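Local coordinates for uncharacterized protein (Streptococcus pneumoniae, PDB 3LFT) that binds L-tryptophan in the cleft between two lobes and is probably the substrate-binding protein of an ABC transporter, at residues 111-116 with 237-242; 98-103 with 259-264. All blocks are in the same frame, centred on the assembly; numbering follows the deposited sequence.

How the contacts relate
Both contacts belong to the lobe built on the six-stranded parallel sheet, and their centres lie about 11 Å apart. Contact 1 is buried and packs strand 110-115 against helix 236-251, close to the bound tryptophan. Contact 2 lies at the surface, where the loop 98-103 meets the edge strand 262-264 and the residues leading into it. The two strands are sheet neighbours: F264 N lies 2.8 Å from S114 O, a probable hydrogen bond. L239 of contact 1 also packs on F264. The chemistry differs with place. Contact 1 is wholly apolar between its segments, while the D115 carboxylate is turned to the ligand. Contact 2 combines one backbone hydrogen bond with aliphatic packing.

Contact 1. Residues 111-116 with 237-242; sequences TGVSDH and HDLGVA. With TRP (tryptophan), chain C.
Strand 110-115 belongs to the parallel sheet of a periplasmic-binding-protein fold, and V113 and D115 on it meet L239 and A242 of helix 236-251. Strand 111-115 and the helix segment 237-242 run antiparallel, at 170°, with their axes 8.6 Å apart at the closest. This is strand-to-helix packing of an alpha/beta lobe.

V113 splits its two methyls between two residues one helical turn apart. With CG1 anti to the backbone N (chi1 169°), that methyl reaches L239 CD2 at 3.6 Å. The other, CG2, packs on A242, 3.8 Å from its C and 4.0 Å from its CB. The L239 side chain ends in a fork that spans two strand residues. CD2 meets V113 CG1 and also nears D115 CB, while CD1 touches D115 CB at 3.8 Å. T243 and M246 of the same helix extend the cover over V113.

The D115 carboxylate points on into the ligand pocket. Its OD2 accepts a hydrogen bond of 2.7 Å from the amino N of the bound tryptophan, and OD1 lies 2.8 Å from the same N. The ligand is also hydrogen-bonded to T71, A90, T92, N196 and Q236. L239 packs on the CB end of D115, with A90, I194 and I234 also against this residue. D115 is thus apolar at CB and carries its carboxylate at the far end, where a negative charge would favour a protonated ligand amine.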
# COMPACT_ATOMS: atom_id res chain seq x y z
N THR A 111 -2.01 11.34 12.71
CA THR A 111 -0.61 11.33 12.23
C THR A 111 -0.26 9.90 11.85
O THR A 111 -1.14 9.04 11.90
CB THR A 111 0.35 11.94 13.27
OG1 THR A 111 1.64 12.06 12.66
CG2 THR A 111 0.46 11.10 14.51
N GLY A 112 0.99 9.65 11.46
CA GLY A 112 1.41 8.25 11.25
C GLY A 112 2.42 8.09 10.14
O GLY A 112 3.22 8.98 9.89
N VAL A 113 2.33 6.93 9.47
CA VAL A 113 3.35 6.47 8.52
C VAL A 113 2.75 6.38 7.12
O VAL A 113 1.65 5.85 6.94
CB VAL A 113 3.87 5.07 8.97
CG1 VAL A 113 4.71 4.42 7.86
CG2 VAL A 113 4.68 5.21 10.26
N SER A 114 3.52 6.88 6.15
CA SER A 114 3.08 6.97 4.77
C SER A 114 4.06 6.27 3.84
O SER A 114 5.28 6.49 3.95
CB SER A 114 2.98 8.44 4.37
OG SER A 114 2.78 8.60 2.97
N ASP A 115 3.54 5.40 2.95
CA ASP A 115 4.35 4.71 1.94
C ASP A 115 4.11 5.33 0.56
O ASP A 115 3.14 5.01 -0.14
CB ASP A 115 4.03 3.20 1.95
CG ASP A 115 2.55 2.86 1.86
OD1 ASP A 115 1.70 3.60 2.40
OD2 ASP A 115 2.23 1.76 1.30
N HIS A 116 4.99 6.26 0.19
CA HIS A 116 4.94 6.92 -1.11
C HIS A 116 5.42 5.98 -2.21
O HIS A 116 6.48 5.36 -2.10
CB HIS A 116 5.84 8.17 -1.07
CG HIS A 116 5.89 8.91 -2.36
ND1 HIS A 116 6.93 8.79 -3.25
CD2 HIS A 116 5.00 9.75 -2.94
CE1 HIS A 116 6.68 9.53 -4.32
NE2 HIS A 116 5.52 10.12 -4.15
N HIS A 237 7.51 -4.67 6.54
CA HIS A 237 7.79 -4.81 7.96
C HIS A 237 8.33 -3.51 8.57
O HIS A 237 7.93 -3.13 9.68
CB HIS A 237 8.68 -6.02 8.22
CG HIS A 237 9.00 -6.23 9.66
ND1 HIS A 237 8.13 -6.83 10.54
CD2 HIS A 237 10.08 -5.87 10.38
CE1 HIS A 237 8.67 -6.85 11.75
NE2 HIS A 237 9.85 -6.28 11.68
N ASP A 238 9.21 -2.82 7.85
CA ASP A 238 9.70 -1.49 8.30
C ASP A 238 8.57 -0.48 8.52
O ASP A 238 8.59 0.29 9.48
CB ASP A 238 10.74 -0.91 7.33
CG ASP A 238 12.09 -1.61 7.39
OD1 ASP A 238 12.38 -2.34 8.35
OD2 ASP A 238 12.88 -1.40 6.43
N LEU A 239 7.60 -0.48 7.62
CA LEU A 239 6.43 0.39 7.78
C LEU A 239 5.69 0.09 9.06
O LEU A 239 5.29 1.00 9.80
CB LEU A 239 5.46 0.27 6.60
CG LEU A 239 5.97 0.78 5.25
CD1 LEU A 239 5.03 0.31 4.15
CD2 LEU A 239 6.11 2.30 5.27
N GLY A 240 5.52 -1.19 9.35
CA GLY A 240 4.79 -1.56 10.56
C GLY A 240 5.57 -1.22 11.82
O GLY A 240 5.00 -0.69 12.78
N VAL A 241 6.87 -1.51 11.85
CA VAL A 241 7.66 -1.16 13.04
C VAL A 241 7.63 0.34 13.29
O VAL A 241 7.45 0.78 14.43
CB VAL A 241 9.12 -1.66 12.90
CG1 VAL A 241 9.99 -1.18 14.07
CG2 VAL A 241 9.14 -3.18 12.84
N ALA A 242 7.76 1.13 12.23
CA ALA A 242 7.75 2.58 12.39
C ALA A 242 6.40 3.06 12.91
O ALA A 242 6.32 3.98 13.73
CB ALA A 242 8.08 3.26 11.06
N TRP C . -0.46 2.28 1.22
CA TRP C . -1.79 1.64 0.98
C TRP C . -2.89 2.62 1.24
O TRP C . -4.03 2.22 1.47
CB TRP C . -1.92 0.38 1.86
CG TRP C . -0.86 -0.64 1.54
CD1 TRP C . 0.32 -0.88 2.23
CD2 TRP C . -0.86 -1.55 0.39
NE1 TRP C . 1.03 -1.88 1.60
CE2 TRP C . 0.39 -2.30 0.50
CE3 TRP C . -1.74 -1.74 -0.65
CZ2 TRP C . 0.68 -3.25 -0.46
CZ3 TRP C . -1.42 -2.70 -1.61
CH2 TRP C . -0.22 -3.44 -1.50
OXT TRP C . -2.63 3.83 1.22

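Contact 2. Residues 98-103 with 259-264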
# COMPACT_ATOMS: atom_id res chain seq x y z
N ASN A 98 -7.20 13.58 2.61
CA ASN A 98 -7.82 14.55 3.53
C ASN A 98 -7.65 14.13 5.00
O ASN A 98 -8.52 14.40 5.83
CB ASN A 98 -9.31 14.76 3.19
CG ASN A 98 -9.84 16.11 3.64
OD1 ASN A 98 -11.04 16.27 3.94
ND2 ASN A 98 -8.98 17.10 3.64
N LEU A 99 -6.52 13.48 5.30
CA LEU A 99 -6.22 13.00 6.65
C LEU A 99 -5.36 13.95 7.46
O LEU A 99 -5.49 14.02 8.69
CB LEU A 99 -5.56 11.61 6.60
CG LEU A 99 -6.53 10.46 6.26
CD1 LEU A 99 -5.77 9.19 5.88
CD2 LEU A 99 -7.45 10.18 7.43
N VAL A 100 -4.48 14.68 6.77
CA VAL A 100 -3.60 15.67 7.40
C VAL A 100 -3.58 16.91 6.54
O VAL A 100 -3.82 16.81 5.33
CB VAL A 100 -2.16 15.14 7.57
CG1 VAL A 100 -2.15 13.79 8.32
CG2 VAL A 100 -1.45 14.98 6.22
N LYS A 101 -3.33 18.06 7.14
CA LYS A 101 -3.21 19.31 6.37
C LYS A 101 -1.90 19.36 5.57
O LYS A 101 -1.88 19.77 4.40
CB LYS A 101 -3.32 20.54 7.26
CG LYS A 101 -3.32 21.84 6.48
CD LYS A 101 -3.76 23.01 7.32
CE LYS A 101 -3.66 24.28 6.51
NZ LYS A 101 -4.57 24.26 5.33
N ASP A 102 -0.80 18.99 6.23
CA ASP A 102 0.50 18.83 5.57
C ASP A 102 1.30 17.82 6.37
O ASP A 102 0.86 17.35 7.44
CB ASP A 102 1.24 20.16 5.30
CG ASP A 102 1.68 20.88 6.56
OD1 ASP A 102 2.32 20.27 7.43
OD2 ASP A 102 1.44 22.10 6.65
N LEU A 103 2.48 17.46 5.86
CA LEU A 103 3.25 16.39 6.49
C LEU A 103 3.91 16.82 7.77
O LEU A 103 4.19 15.97 8.62
CB LEU A 103 4.32 15.89 5.53
CG LEU A 103 3.89 15.27 4.22
CD1 LEU A 103 5.15 14.98 3.40
CD2 LEU A 103 3.06 14.01 4.43
N THR A 259 2.77 16.19 15.26
CA THR A 259 3.70 15.08 15.04
C THR A 259 3.89 14.84 13.54
O THR A 259 2.94 14.47 12.84
CB THR A 259 3.17 13.79 15.71
OG1 THR A 259 3.03 14.01 17.12
CG2 THR A 259 4.12 12.64 15.48
N PRO A 260 5.10 15.12 13.01
CA PRO A 260 5.29 14.94 11.57
C PRO A 260 4.96 13.54 11.09
O PRO A 260 5.20 12.54 11.76
CB PRO A 260 6.78 15.25 11.38
CG PRO A 260 7.09 16.17 12.50
CD PRO A 260 6.29 15.68 13.67
N VAL A 261 4.41 13.47 9.90
CA VAL A 261 4.21 12.20 9.22
C VAL A 261 5.58 11.61 8.86
O VAL A 261 6.50 12.35 8.45
CB VAL A 261 3.37 12.42 7.95
CG1 VAL A 261 3.20 11.13 7.16
CG2 VAL A 261 1.97 12.95 8.34
N ASN A 262 5.72 10.30 9.05
CA ASN A 262 6.91 9.58 8.65
C ASN A 262 6.68 9.00 7.26
O ASN A 262 5.92 8.05 7.10
CB ASN A 262 7.17 8.45 9.68
CG ASN A 262 8.41 7.66 9.37
OD1 ASN A 262 8.89 7.67 8.24
ND2 ASN A 262 8.92 6.90 10.36
N VAL A 263 7.35 9.59 6.27
CA VAL A 263 7.20 9.18 4.86
C VAL A 263 8.36 8.29 4.43
O VAL A 263 9.54 8.67 4.58
CB VAL A 263 7.11 10.41 3.91
CG1 VAL A 263 6.89 9.95 2.45
CG2 VAL A 263 5.95 11.32 4.34
N PHE A 264 8.03 7.13 3.88
CA PHE A 264 9.00 6.26 3.20
C PHE A 264 8.80 6.44 1.71
O PHE A 264 7.66 6.39 1.22
CB PHE A 264 8.73 4.78 3.54
CG PHE A 264 9.13 4.38 4.93
CD1 PHE A 264 10.14 3.43 5.11
CD2 PHE A 264 8.47 4.87 6.06
CE1 PHE A 264 10.53 3.02 6.39
CE2 PHE A 264 8.86 4.46 7.35
CZ PHE A 264 9.86 3.54 7.52
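L103 lies against V261 and V263, where the loop between strands 86-89 and 110-115 meets strand 262-264, the outermost strand of the parallel sheet, and the residues just before it. The L103 side chain cuts slantwise across V261 and stands at about a right angle to V263. The two methyls at its end meet the valines. CD2 sits 3.9 Å from V261 CB, and CD1 is equally far from V263 CG2. That valine methyl, set anti to the carbonyl carbon of V263, touches both branches of the leucine fork. V261 CG2 stays against the L103 backbone, 3.8 Å from L103 O. It also reaches V100 CG1 at 4.2 Å, a looser contact. V100 is buried, and it packs on P94, I95 and P106 of the loops. L103 and V263 lie at the exposed margin. V261 and V100 both touch M88 of strand 86-89.

The main chains meet at one carbonyl. V261 N donates to L103 O at 2.8 Å, with an N-H...O angle of 161°, and the N lies nearly in line with the C=O bond. P260 CA makes a CA-H...O contact of 3.3 Å with the same L103 O.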